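Local coordinates for mobilization protein A (Pseudomonas aeruginosa, PDB 2NS6) that nicks one strand of plasmid DNA at the origin of transfer, as the relaxase of the relaxosome that prepares the plasmid for conjugation, at residues H45-V50 with R103-L108; S125-D130 with A153-A158; E73-L78 with H119-I124; M35-H40 with A109-G114. All blocks are in the same frame, centred on the assembly; numbering follows the deposited sequence.

Contact 1: H45-V50 with R103-L108; sequences HMPEFV and RLPYTL. With MN (manganese (II) ion), chain C.
His-45 lies against Arg-103, Leu-104 and Tyr-106 where the loop that follows the edge strand 38-44 meets the start of strand 106-113 in the five-stranded antiparallel sheet of the relaxase fold. One hydrogen bond crosses the contact: ND1 of His-45 gives its proton to the carbonyl O of Leu-104 at 2.9 Å, with an N-H...O angle of 157°. The acceptor sits almost in the imidazole plane, while the donor stands well above the carbonyl plane. This bond leaves NE2 on the far side of the ring for a manganese ion, at 2.4 Å from it; Gln-96 also belongs to this metal site, and water 1 is a further ligand.

Ring contacts steady the same imidazole. CA of Arg-103 sits over one face, 3.7 Å from the ring centroid in a CH-pi contact, and the CB and CG of that arginine pass across the CD2 side. Tyr-106 presents its ring edge to the histidine face in an offset edge-to-face pair, planes 74° apart; its hydroxyl binds Glu-42.

Apolar packing extends the contact along the loop. With its chain bent at chi2 (-60°), Met-46 turns back to the strand, laying SD 3.9 Å from CB of Pro-105 and bringing CE to within 3.6 Å of the carbonyl O of Tyr-106.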
loop_
_atom_site.group_PDB
_atom_site.type_symbol
_atom_site.label_atom_id
_atom_site.label_comp_id
_atom_site.label_asym_id
_atom_site.label_seq_id
_atom_site.Cartn_x
_atom_site.Cartn_y
_atom_site.Cartn_z
ATOM N N HIS A 45 0.237 -0.878 9.736
ATOM C CA HIS A 45 0.427 -2.305 9.969
ATOM C C HIS A 45 1.871 -2.798 9.936
ATOM O O HIS A 45 2.105 -3.981 9.692
ATOM C CB HIS A 45 -0.379 -3.098 8.943
ATOM C CG HIS A 45 -1.820 -2.705 8.881
ATOM N ND1 HIS A 45 -2.522 -2.652 7.699
ATOM C CD2 HIS A 45 -2.679 -2.313 9.850
ATOM C CE1 HIS A 45 -3.754 -2.237 7.939
ATOM N NE2 HIS A 45 -3.875 -2.024 9.234
ATOM N N MET A 46 2.833 -1.912 10.184
ATOM C CA MET A 46 4.242 -2.304 10.173
ATOM C C MET A 46 4.647 -3.092 11.423
ATOM O O MET A 46 4.305 -2.719 12.547
ATOM C CB MET A 46 5.137 -1.065 10.057
ATOM C CG MET A 46 5.095 -0.378 8.719
ATOM S SD MET A 46 5.626 -1.459 7.371
ATOM C CE MET A 46 5.133 -0.489 5.950
ATOM N N PRO A 47 5.387 -4.198 11.239
ATOM C CA PRO A 47 5.834 -5.025 12.364
ATOM C C PRO A 47 6.852 -4.278 13.212
ATOM O O PRO A 47 7.505 -3.336 12.743
ATOM C CB PRO A 47 6.415 -6.268 11.680
ATOM C CG PRO A 47 6.888 -5.744 10.370
ATOM C CD PRO A 47 5.777 -4.801 9.957
ATOM N N GLU A 48 6.984 -4.701 14.461
ATOM C CA GLU A 48 7.888 -4.056 15.408
ATOM C C GLU A 48 9.329 -3.816 14.940
ATOM O O GLU A 48 9.915 -2.798 15.289
ATOM C CB GLU A 48 7.878 -4.842 16.728
ATOM C CG GLU A 48 8.854 -4.341 17.798
ATOM C CD GLU A 48 8.682 -2.862 18.135
ATOM O OE1 GLU A 48 7.551 -2.439 18.474
ATOM O OE2 GLU A 48 9.693 -2.129 18.069
ATOM N N PHE A 49 9.905 -4.718 14.150
ATOM C CA PHE A 49 11.286 -4.505 13.716
ATOM C C PHE A 49 11.464 -3.269 12.821
ATOM O O PHE A 49 12.581 -2.796 12.627
ATOM C CB PHE A 49 11.831 -5.760 13.014
ATOM C CG PHE A 49 11.386 -5.910 11.582
ATOM C CD1 PHE A 49 11.935 -5.113 10.581
ATOM C CD2 PHE A 49 10.425 -6.853 11.234
ATOM C CE1 PHE A 49 11.532 -5.252 9.254
ATOM C CE2 PHE A 49 10.015 -7.001 9.908
ATOM C CZ PHE A 49 10.571 -6.199 8.918
ATOM N N VAL A 50 10.365 -2.746 12.290
ATOM C CA VAL A 50 10.395 -1.574 11.412
ATOM C C VAL A 50 10.423 -0.240 12.171
ATOM O O VAL A 50 9.482 0.075 12.893
ATOM C CB VAL A 50 9.151 -1.577 10.469
ATOM C CG1 VAL A 50 9.049 -0.261 9.713
ATOM C CG2 VAL A 50 9.246 -2.743 9.481
ATOM N N ARG A 103 -4.352 -6.942 8.451
ATOM C CA ARG A 103 -3.240 -6.058 8.795
ATOM C C ARG A 103 -2.026 -6.245 7.904
ATOM O O ARG A 103 -0.933 -6.594 8.363
ATOM C CB ARG A 103 -2.852 -6.221 10.256
ATOM C CG ARG A 103 -3.898 -5.652 11.166
ATOM C CD ARG A 103 -3.419 -5.590 12.582
ATOM N NE ARG A 103 -4.386 -4.916 13.435
ATOM C CZ ARG A 103 -4.646 -5.288 14.679
ATOM N NH1 ARG A 103 -4.006 -6.332 15.198
ATOM N NH2 ARG A 103 -5.540 -4.622 15.396
ATOM N N LEU A 104 -2.239 -5.999 6.617
ATOM C CA LEU A 104 -1.190 -6.101 5.615
ATOM C C LEU A 104 -0.392 -4.800 5.649
ATOM O O LEU A 104 -0.963 -3.710 5.537
ATOM C CB LEU A 104 -1.811 -6.288 4.225
ATOM C CG LEU A 104 -2.817 -7.435 4.068
ATOM C CD1 LEU A 104 -3.453 -7.387 2.685
ATOM C CD2 LEU A 104 -2.125 -8.759 4.289
ATOM N N PRO A 105 0.934 -4.890 5.826
ATOM C CA PRO A 105 1.711 -3.648 5.853
ATOM C C PRO A 105 1.507 -2.930 4.525
ATOM O O PRO A 105 1.344 -3.572 3.486
ATOM C CB PRO A 105 3.147 -4.139 6.029
ATOM C CG PRO A 105 2.965 -5.427 6.827
ATOM C CD PRO A 105 1.785 -6.059 6.128
ATOM N N TYR A 106 1.499 -1.602 4.556
ATOM C CA TYR A 106 1.310 -0.832 3.338
ATOM C C TYR A 106 1.912 0.540 3.494
ATOM O O TYR A 106 2.187 0.982 4.605
ATOM C CB TYR A 106 -0.185 -0.675 3.021
ATOM C CG TYR A 106 -0.900 0.333 3.902
ATOM C CD1 TYR A 106 -0.882 1.698 3.601
ATOM C CD2 TYR A 106 -1.554 -0.072 5.059
ATOM C CE1 TYR A 106 -1.501 2.632 4.443
ATOM C CE2 TYR A 106 -2.172 0.846 5.903
ATOM C CZ TYR A 106 -2.141 2.191 5.595
ATOM O OH TYR A 106 -2.732 3.090 6.456
ATOM N N THR A 107 2.110 1.196 2.354
ATOM C CA THR A 107 2.619 2.552 2.291
ATOM C C THR A 107 1.839 3.190 1.150
ATOM O O THR A 107 1.688 2.595 0.076
ATOM C CB THR A 107 4.132 2.603 1.968
ATOM O OG1 THR A 107 4.882 2.059 3.063
ATOM C CG2 THR A 107 4.582 4.039 1.736
ATOM N N LEU A 108 1.312 4.385 1.388
ATOM C CA LEU A 108 0.561 5.074 0.354
ATOM C C LEU A 108 1.004 6.517 0.286
ATOM O O LEU A 108 1.491 7.086 1.257
ATOM C CB LEU A 108 -0.943 5.012 0.639
ATOM C CG LEU A 108 -1.540 5.856 1.763
ATOM C CD1 LEU A 108 -1.868 7.245 1.252
ATOM C CD2 LEU A 108 -2.815 5.193 2.279
HETATM MN MN MN C . -5.640 -1.297 10.673
HETATM O O HOH W 1 -7.338 -3.130 10.751
#

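Contact 2: S125-D130 with A153-A158; sequences SERIND and AQKTEA
A single beta bridge, Arg-127 with Lys-155, joins two irregular loops at the end of the relaxase sheet: residues 125-130, leaving strand 117-124, and residues 153-158, on the way to helix 164-181. Backbone bonds lie on the two sides of the bridge. The N of Ile-128 donates to O of Gln-154 at 2.8 Å and 178°; the N of Thr-156 reaches O of Glu-126 over a longer 3.2 Å.

The guanidinium of Arg-127 is held in two ways. Its chain bends at chi2 (-81°), and NH1 donates a hydrogen bond to O of Ala-153 at 2.8 Å, in the carbonyl plane though the acceptor is tilted from the guanidinium plane, while CG of Lys-155 lies over the centre of one guanidinium face. NH1 also binds O of Lys-141. Ile-128 runs beside Gln-154, pointing the same way, and lays CG1 across CB of Thr-156 at 3.9 Å. CG2 of Thr-156 packs on CB of Glu-126, whose OE2 pairs with Arg-69; OG1 of the threonine accepts from N of Ala-158 in an ST turn and is also hydrogen-bonded to OE1 of Glu-102.

Two waters fill in the polar links. Water 2 donates to OE1 of Glu-126 and O of Thr-156; water 3 joins O of Ile-128 to N of Gln-154.

NH2 of Arg-127 and NZ of Lys-155 come within 3.2 Å, two donors of like charge. Glu-64, salt-bridged to that lysine and a long, weak partner of the arginine, probably offsets their repulsion.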
loop_
_atom_site.group_PDB
_atom_site.type_symbol
_atom_site.label_atom_id
_atom_site.label_comp_id
_atom_site.label_asym_id
_atom_site.label_seq_id
_atom_site.Cartn_x
_atom_site.Cartn_y
_atom_site.Cartn_z
ATOM N N SER A 125 1.872 -5.048 0.999
ATOM C CA SER A 125 2.692 -6.237 1.205
ATOM C C SER A 125 1.722 -7.364 1.533
ATOM O O SER A 125 0.886 -7.230 2.431
ATOM C CB SER A 125 3.642 -6.023 2.383
ATOM O OG SER A 125 4.238 -7.245 2.777
ATOM N N GLU A 126 1.832 -8.472 0.812
ATOM C CA GLU A 126 0.942 -9.603 1.031
ATOM C C GLU A 126 1.400 -10.530 2.146
ATOM O O GLU A 126 1.484 -11.746 1.964
ATOM C CB GLU A 126 0.760 -10.380 -0.273
ATOM C CG GLU A 126 -0.089 -9.639 -1.291
ATOM C CD GLU A 126 0.116 -10.167 -2.694
ATOM O OE1 GLU A 126 -0.883 -10.511 -3.355
ATOM O OE2 GLU A 126 1.282 -10.231 -3.128
ATOM N N ARG A 127 1.687 -9.933 3.299
ATOM C CA ARG A 127 2.119 -10.652 4.493
ATOM C C ARG A 127 1.174 -10.241 5.604
ATOM O O ARG A 127 0.925 -9.058 5.814
ATOM C CB ARG A 127 3.552 -10.261 4.874
ATOM C CG ARG A 127 4.603 -10.703 3.865
ATOM C CD ARG A 127 4.964 -12.175 4.069
ATOM N NE ARG A 127 5.848 -12.686 3.025
ATOM C CZ ARG A 127 6.511 -13.832 3.109
ATOM N NH1 ARG A 127 6.393 -14.582 4.195
ATOM N NH2 ARG A 127 7.279 -14.236 2.108
ATOM N N ILE A 128 0.651 -11.228 6.314
ATOM C CA ILE A 128 -0.292 -10.990 7.392
ATOM C C ILE A 128 0.406 -10.655 8.701
ATOM O O ILE A 128 1.161 -11.471 9.241
ATOM C CB ILE A 128 -1.173 -12.236 7.593
ATOM C CG1 ILE A 128 -1.891 -12.559 6.282
ATOM C CG2 ILE A 128 -2.161 -12.015 8.732
ATOM C CD1 ILE A 128 -2.609 -13.893 6.268
ATOM N N ASN A 129 0.160 -9.458 9.222
ATOM C CA ASN A 129 0.781 -9.105 10.485
ATOM C C ASN A 129 -0.071 -9.668 11.615
ATOM O O ASN A 129 -1.130 -9.127 11.938
ATOM C CB ASN A 129 0.906 -7.594 10.646
ATOM C CG ASN A 129 1.764 -7.218 11.842
ATOM O OD1 ASN A 129 1.938 -8.014 12.764
ATOM N ND2 ASN A 129 2.294 -6.006 11.837
ATOM N N ASP A 130 0.400 -10.763 12.204
ATOM C CA ASP A 130 -0.306 -11.419 13.298
ATOM C C ASP A 130 0.103 -10.884 14.669
ATOM O O ASP A 130 -0.289 -11.439 15.691
ATOM C CB ASP A 130 -0.064 -12.933 13.254
ATOM C CG ASP A 130 1.405 -13.285 13.088
ATOM O OD1 ASP A 130 2.264 -12.437 13.389
ATOM O OD2 ASP A 130 1.700 -14.416 12.665
ATOM N N ALA A 153 6.119 -14.375 8.399
ATOM C CA ALA A 153 4.724 -13.971 8.467
ATOM C C ALA A 153 4.014 -14.766 7.385
ATOM O O ALA A 153 4.599 -15.052 6.338
ATOM C CB ALA A 153 4.590 -12.476 8.201
ATOM N N GLN A 154 2.762 -15.131 7.645
ATOM C CA GLN A 154 1.972 -15.900 6.692
ATOM C C GLN A 154 1.584 -15.021 5.509
ATOM O O GLN A 154 1.328 -13.825 5.672
ATOM C CB GLN A 154 0.711 -16.448 7.376
ATOM C CG GLN A 154 -0.244 -17.202 6.453
ATOM C CD GLN A 154 -1.428 -17.820 7.199
ATOM O OE1 GLN A 154 -1.981 -17.216 8.122
ATOM N NE2 GLN A 154 -1.830 -19.019 6.785
ATOM N N LYS A 155 1.567 -15.609 4.317
ATOM C CA LYS A 155 1.198 -14.875 3.112
ATOM C C LYS A 155 -0.317 -14.899 2.946
ATOM O O LYS A 155 -0.983 -15.809 3.436
ATOM C CB LYS A 155 1.847 -15.514 1.881
ATOM C CG LYS A 155 3.345 -15.257 1.716
ATOM C CD LYS A 155 3.922 -16.153 0.616
ATOM C CE LYS A 155 5.359 -15.778 0.237
ATOM N NZ LYS A 155 5.463 -14.500 -0.545
ATOM N N THR A 156 -0.871 -13.889 2.283
ATOM C CA THR A 156 -2.307 -13.870 2.054
ATOM C C THR A 156 -2.595 -14.080 0.580
ATOM O O THR A 156 -1.816 -13.665 -0.279
ATOM C CB THR A 156 -2.966 -12.560 2.501
ATOM O OG1 THR A 156 -4.375 -12.642 2.251
ATOM C CG2 THR A 156 -2.395 -11.372 1.746
ATOM N N GLU A 157 -3.714 -14.732 0.288
ATOM C CA GLU A 157 -4.100 -14.990 -1.090
ATOM C C GLU A 157 -5.245 -14.071 -1.505
ATOM O O GLU A 157 -5.697 -14.119 -2.646
ATOM C CB GLU A 157 -4.565 -16.441 -1.249
ATOM C CG GLU A 157 -3.623 -17.490 -0.664
ATOM C CD GLU A 157 -2.238 -17.421 -1.246
ATOM O OE1 GLU A 157 -2.106 -17.472 -2.485
ATOM O OE2 GLU A 157 -1.269 -17.321 -0.460
ATOM N N ALA A 158 -5.702 -13.231 -0.583
ATOM C CA ALA A 158 -6.824 -12.333 -0.839
ATOM C C ALA A 158 -6.712 -11.397 -2.039
ATOM O O ALA A 158 -7.729 -10.959 -2.582
ATOM C CB ALA A 158 -7.125 -11.517 0.422
HETATM O O HOH W 2 -2.727 -11.913 -2.103
HETATM O O HOH W 3 1.256 -14.188 9.834
#

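Contact 3: E73-L78 with H119-I124; sequences EVEFAL and HCHLMI. With MN (manganese (II) ion), chain B.
Glu-75 and His-121 stand side by side on one face of the sheet and point the same way, with carboxylate and imidazole planes 47° apart. CG of the glutamate lies over one ring face, offset toward the rim, and OE1 comes 3.3 Å from CE1 of His-121. An extended chain, CG anti to the backbone N (chi1 -166°), lifts the carboxylate to the level of the metal-binding rings. Glu-73, also alongside His-121 and pointing the same way, keeps OE2 4.1 Å from its ND1 and forms a salt bridge with Lys-21.

The two histidines carry NE2 to one manganese ion from alternate residues of a strand, at 2.3 Å for His-119 and 2.4 Å for His-121. ND1 of His-119 is hydrogen-bonded to O of Asn-117. His-111 and water 4 are also ligands. This three-histidine site sits on the central antiparallel sheet, near the active-site Tyr-24, as in other relaxases. Strands 73-77 and 119-124 run antiparallel, and paired backbone bonds link Val-74 with Leu-122 and Phe-76 with Cys-120.

On the reverse face, CG of Phe-76 lies between its backbone N and carbonyl carbon (chi1 45°), which turns the ring over Cys-120. CB of the cysteine is 3.7 Å from the ring centroid, over the face, whereas SG approaches obliquely. Leu-122 sets CB at the edge of the same ring, 4.2 Å from CE1, and its CD1 faces CB of Val-74.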
loop_
_atom_site.group_PDB
_atom_site.type_symbol
_atom_site.label_atom_id
_atom_site.label_comp_id
_atom_site.label_asym_id
_atom_site.label_seq_id
_atom_site.Cartn_x
_atom_site.Cartn_y
_atom_site.Cartn_z
ATOM N N GLU A 73 0.942 -3.108 -6.134
ATOM C CA GLU A 73 0.796 -1.668 -6.305
ATOM C C GLU A 73 -0.565 -1.319 -6.878
ATOM O O GLU A 73 -0.965 -1.839 -7.919
ATOM C CB GLU A 73 1.888 -1.148 -7.235
ATOM C CG GLU A 73 1.719 0.307 -7.658
ATOM C CD GLU A 73 2.940 0.825 -8.389
ATOM O OE1 GLU A 73 3.367 0.172 -9.363
ATOM O OE2 GLU A 73 3.470 1.885 -7.983
ATOM N N VAL A 74 -1.275 -0.434 -6.198
ATOM C CA VAL A 74 -2.589 -0.013 -6.653
ATOM C C VAL A 74 -2.553 1.491 -6.912
ATOM O O VAL A 74 -1.930 2.240 -6.155
ATOM C CB VAL A 74 -3.672 -0.321 -5.598
ATOM C CG1 VAL A 74 -5.043 0.054 -6.137
ATOM C CG2 VAL A 74 -3.641 -1.798 -5.226
ATOM N N GLU A 75 -3.206 1.924 -7.989
ATOM C CA GLU A 75 -3.255 3.347 -8.336
ATOM C C GLU A 75 -4.681 3.778 -8.637
ATOM O O GLU A 75 -5.383 3.133 -9.419
ATOM C CB GLU A 75 -2.381 3.654 -9.554
ATOM C CG GLU A 75 -2.128 5.151 -9.729
ATOM C CD GLU A 75 -1.209 5.473 -10.896
ATOM O OE1 GLU A 75 -0.235 4.723 -11.119
ATOM O OE2 GLU A 75 -1.453 6.490 -11.577
ATOM N N PHE A 76 -5.108 4.874 -8.022
ATOM C CA PHE A 76 -6.461 5.368 -8.245
ATOM C C PHE A 76 -6.544 6.891 -8.228
ATOM O O PHE A 76 -5.874 7.552 -7.438
ATOM C CB PHE A 76 -7.424 4.769 -7.210
ATOM C CG PHE A 76 -6.908 4.788 -5.794
ATOM C CD1 PHE A 76 -5.946 3.873 -5.372
ATOM C CD2 PHE A 76 -7.373 5.731 -4.886
ATOM C CE1 PHE A 76 -5.466 3.894 -4.066
ATOM C CE2 PHE A 76 -6.899 5.759 -3.575
ATOM C CZ PHE A 76 -5.938 4.843 -3.168
ATOM N N ALA A 77 -7.360 7.443 -9.120
ATOM C CA ALA A 77 -7.536 8.885 -9.204
ATOM C C ALA A 77 -8.399 9.360 -8.040
ATOM O O ALA A 77 -9.269 8.625 -7.566
ATOM C CB ALA A 77 -8.199 9.256 -10.539
ATOM N N LEU A 78 -8.154 10.585 -7.586
ATOM C CA LEU A 78 -8.907 11.180 -6.475
ATOM C C LEU A 78 -9.848 12.283 -6.987
ATOM O O LEU A 78 -9.503 13.021 -7.904
ATOM C CB LEU A 78 -7.936 11.774 -5.447
ATOM C CG LEU A 78 -7.051 10.794 -4.665
ATOM C CD1 LEU A 78 -5.977 11.555 -3.914
ATOM C CD2 LEU A 78 -7.916 9.980 -3.695
ATOM N N HIS A 119 -3.893 11.951 -7.559
ATOM C CA HIS A 119 -3.998 10.494 -7.528
ATOM C C HIS A 119 -3.246 9.885 -6.348
ATOM O O HIS A 119 -2.420 10.544 -5.706
ATOM C CB HIS A 119 -3.491 9.891 -8.848
ATOM C CG HIS A 119 -2.111 10.330 -9.222
ATOM N ND1 HIS A 119 -1.842 11.586 -9.715
ATOM C CD2 HIS A 119 -0.920 9.686 -9.155
ATOM C CE1 HIS A 119 -0.544 11.702 -9.934
ATOM N NE2 HIS A 119 0.038 10.563 -9.602
ATOM N N CYS A 120 -3.530 8.616 -6.073
ATOM C CA CYS A 120 -2.910 7.921 -4.955
ATOM C C CYS A 120 -2.171 6.642 -5.344
ATOM O O CYS A 120 -2.701 5.812 -6.078
ATOM C CB CYS A 120 -3.984 7.588 -3.916
ATOM S SG CYS A 120 -3.362 6.698 -2.474
ATOM N N HIS A 121 -0.939 6.490 -4.864
ATOM C CA HIS A 121 -0.157 5.283 -5.136
ATOM C C HIS A 121 -0.185 4.502 -3.825
ATOM O O HIS A 121 0.080 5.061 -2.768
ATOM C CB HIS A 121 1.290 5.628 -5.501
ATOM C CG HIS A 121 1.443 6.264 -6.847
ATOM N ND1 HIS A 121 1.652 5.534 -7.997
ATOM C CD2 HIS A 121 1.415 7.564 -7.228
ATOM C CE1 HIS A 121 1.748 6.357 -9.027
ATOM N NE2 HIS A 121 1.608 7.594 -8.586
ATOM N N LEU A 122 -0.514 3.219 -3.888
ATOM C CA LEU A 122 -0.584 2.426 -2.671
ATOM C C LEU A 122 0.053 1.061 -2.867
ATOM O O LEU A 122 -0.370 0.285 -3.722
ATOM C CB LEU A 122 -2.054 2.292 -2.238
ATOM C CG LEU A 122 -2.537 1.516 -1.004
ATOM C CD1 LEU A 122 -2.998 0.164 -1.456
ATOM C CD2 LEU A 122 -1.484 1.424 0.078
ATOM N N MET A 123 1.099 0.780 -2.100
ATOM C CA MET A 123 1.744 -0.516 -2.209
ATOM C C MET A 123 1.391 -1.342 -0.990
ATOM O O MET A 123 1.489 -0.883 0.152
ATOM C CB MET A 123 3.264 -0.372 -2.397
ATOM C CG MET A 123 3.936 0.709 -1.596
ATOM S SD MET A 123 5.592 1.197 -2.266
ATOM C CE MET A 123 6.601 -0.279 -1.894
ATOM N N ILE A 124 0.940 -2.560 -1.262
ATOM C CA ILE A 124 0.508 -3.495 -0.233
ATOM C C ILE A 124 1.367 -4.737 -0.190
ATOM O O ILE A 124 1.572 -5.399 -1.210
ATOM C CB ILE A 124 -0.923 -3.955 -0.499
ATOM C CG1 ILE A 124 -1.807 -2.741 -0.775
ATOM C CG2 ILE A 124 -1.438 -4.763 0.679
ATOM C CD1 ILE A 124 -3.245 -3.106 -1.043
HETATM MN MN MN B . 2.152 9.811 -9.289
HETATM O O HOH W 4 2.692 11.924 -10.218
#

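Contact 4: M35-H40 with A109-G114; sequences MDEVLH and AIHAGG. With MN (manganese (II) ion), chain B.
A beta bulge shifts the register by one residue where Val-38 to His-40 pair with Ile-110 and His-111. It lies at the start of the edge strand 38-44, which runs antiparallel to strand 106-113 in the relaxase sheet. Val-38 and His-111 form a non-hydrogen-bonded pair, His-40 and Ile-110 a hydrogen-bonded one, and the extra residue, Leu-39, marks a corner in the chain. Three backbone bonds fasten the two segments. N of Ala-112 donates to O of Glu-37, and N of Leu-39 to O of Ile-110 at 3.0 Å. The third runs from N of Ile-110 to O of His-40 at 2.7 Å.

At the bulge the side chain of Leu-39 turns to the other strand. Its CD1 meets CB of Ala-112 at 3.5 Å, and its CB packs on CG2 of Ile-110. CD1 of Ile-110 meets CB and the ring of His-40, whose NE2 is bound by Glu-42.

His-111 is a manganese ligand through ND1, at 2.4 Å, and completes the histidine set with His-119 and His-121. Its NE2 is hydrogen-bonded to O of Ile-25, which probably fixes the ring's rotation. Val-38 sets CG2 obliquely against the NE2 side, while CG of Glu-37 lies over one ring face, toward the rim, with the carboxylate plane 63° from the ring. A bend at chi2 (66°) swings that carboxylate toward the metal as a second-shell group: OE1 of Glu-37 accepts from water 4 at 2.6 Å, and this water is itself bound to the manganese ion.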
loop_
_atom_site.group_PDB
_atom_site.type_symbol
_atom_site.label_atom_id
_atom_site.label_comp_id
_atom_site.label_asym_id
_atom_site.label_seq_id
_atom_site.Cartn_x
_atom_site.Cartn_y
_atom_site.Cartn_z
ATOM N N MET A 35 9.937 17.110 -3.391
ATOM C CA MET A 35 8.730 16.597 -2.746
ATOM C C MET A 35 7.436 17.336 -3.074
ATOM O O MET A 35 6.366 16.942 -2.617
ATOM C CB MET A 35 8.908 16.602 -1.229
ATOM C CG MET A 35 10.163 15.918 -0.739
ATOM S SD MET A 35 10.189 15.848 1.054
ATOM C CE MET A 35 9.272 14.351 1.329
ATOM N N ASP A 36 7.525 18.400 -3.858
ATOM C CA ASP A 36 6.329 19.161 -4.191
ATOM C C ASP A 36 5.211 18.331 -4.805
ATOM O O ASP A 36 4.038 18.665 -4.656
ATOM C CB ASP A 36 6.694 20.343 -5.077
ATOM C CG ASP A 36 7.048 21.572 -4.253
ATOM O OD1 ASP A 36 7.538 21.380 -3.119
ATOM O OD2 ASP A 36 6.838 22.709 -4.723
ATOM N N GLU A 37 5.570 17.236 -5.465
ATOM C CA GLU A 37 4.569 16.369 -6.061
ATOM C C GLU A 37 3.792 15.571 -4.993
ATOM O O GLU A 37 2.665 15.131 -5.244
ATOM C CB GLU A 37 5.238 15.430 -7.061
ATOM C CG GLU A 37 4.317 14.393 -7.671
ATOM C CD GLU A 37 3.248 14.997 -8.551
ATOM O OE1 GLU A 37 2.372 14.240 -9.027
ATOM O OE2 GLU A 37 3.280 16.224 -8.770
ATOM N N VAL A 38 4.376 15.404 -3.806
ATOM C CA VAL A 38 3.723 14.650 -2.725
ATOM C C VAL A 38 2.932 15.517 -1.750
ATOM O O VAL A 38 3.491 16.369 -1.063
ATOM C CB VAL A 38 4.738 13.830 -1.898
ATOM C CG1 VAL A 38 3.985 12.955 -0.878
ATOM C CG2 VAL A 38 5.566 12.963 -2.810
ATOM N N LEU A 39 1.627 15.272 -1.695
ATOM C CA LEU A 39 0.705 16.013 -0.835
ATOM C C LEU A 39 0.444 15.308 0.496
ATOM O O LEU A 39 0.046 15.943 1.477
ATOM C CB LEU A 39 -0.625 16.198 -1.569
ATOM C CG LEU A 39 -0.889 17.452 -2.429
ATOM C CD1 LEU A 39 0.350 17.925 -3.151
ATOM C CD2 LEU A 39 -2.003 17.123 -3.413
ATOM N N HIS A 40 0.670 13.996 0.520
ATOM C CA HIS A 40 0.446 13.193 1.713
ATOM C C HIS A 40 1.066 11.815 1.585
ATOM O O HIS A 40 1.110 11.246 0.499
ATOM C CB HIS A 40 -1.049 13.015 1.956
ATOM C CG HIS A 40 -1.369 12.136 3.126
ATOM N ND1 HIS A 40 -1.045 12.477 4.422
ATOM C CD2 HIS A 40 -1.997 10.937 3.200
ATOM C CE1 HIS A 40 -1.464 11.529 5.242
ATOM N NE2 HIS A 40 -2.047 10.584 4.525
ATOM N N ALA A 109 0.831 7.114 -0.878
ATOM C CA ALA A 109 1.203 8.498 -1.045
ATOM C C ALA A 109 0.178 9.119 -1.982
ATOM O O ALA A 109 -0.337 8.453 -2.889
ATOM C CB ALA A 109 2.611 8.580 -1.641
ATOM N N ILE A 110 -0.142 10.381 -1.741
ATOM C CA ILE A 110 -1.086 11.116 -2.589
ATOM C C ILE A 110 -0.237 12.075 -3.420
ATOM O O ILE A 110 0.631 12.759 -2.881
ATOM C CB ILE A 110 -2.103 11.943 -1.739
ATOM C CG1 ILE A 110 -3.141 11.009 -1.103
ATOM C CG2 ILE A 110 -2.788 12.997 -2.627
ATOM C CD1 ILE A 110 -4.096 11.695 -0.116
ATOM N N HIS A 111 -0.482 12.117 -4.726
ATOM C CA HIS A 111 0.269 12.987 -5.626
ATOM C C HIS A 111 -0.569 14.094 -6.269
ATOM O O HIS A 111 -1.768 13.928 -6.504
ATOM C CB HIS A 111 0.916 12.156 -6.740
ATOM C CG HIS A 111 2.130 11.399 -6.303
ATOM N ND1 HIS A 111 2.816 10.545 -7.138
ATOM C CD2 HIS A 111 2.795 11.384 -5.120
ATOM C CE1 HIS A 111 3.851 10.036 -6.492
ATOM N NE2 HIS A 111 3.860 10.532 -5.265
ATOM N N ALA A 112 0.075 15.219 -6.564
ATOM C CA ALA A 112 -0.604 16.339 -7.202
ATOM C C ALA A 112 -0.362 16.297 -8.707
ATOM O O ALA A 112 0.385 17.120 -9.237
ATOM C CB ALA A 112 -0.083 17.660 -6.640
ATOM N N GLY A 113 -0.973 15.343 -9.399
ATOM C CA GLY A 113 -0.789 15.256 -10.837
ATOM C C GLY A 113 -1.150 16.586 -11.472
ATOM O O GLY A 113 -2.317 16.840 -11.789
ATOM N N GLY A 114 -0.146 17.438 -11.655
ATOM C CA GLY A 114 -0.384 18.754 -12.216
ATOM C C GLY A 114 -1.150 19.552 -11.178
ATOM O O GLY A 114 -0.579 20.344 -10.421
HETATM MN MN MN B . 2.152 9.811 -9.289
HETATM O O HOH W 4 2.692 11.924 -10.218
#

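From the N terminus, residues 35-40 enter the edge strand and contact 4 closes a long loop with 109-114. Contact 1 falls wholly within that span, joining 45-50, beyond the other end of the edge strand, to 103-108; the two contacts share strand 106-113. Contact 3 starts inside both spans at 73-78 and ends beyond them at 119-124, so it crosses each and adds strands 117-124 and 71-77 to the sheet. Contacts 3 and 4 meet at one manganese ion and share water 4. Contact 2 follows in series, tying the loop after strand 117-124 to the approach to the C-terminal helix; it touches contact 1, where Ser-125 bonds to Pro-105 and Asn-129 to His-45.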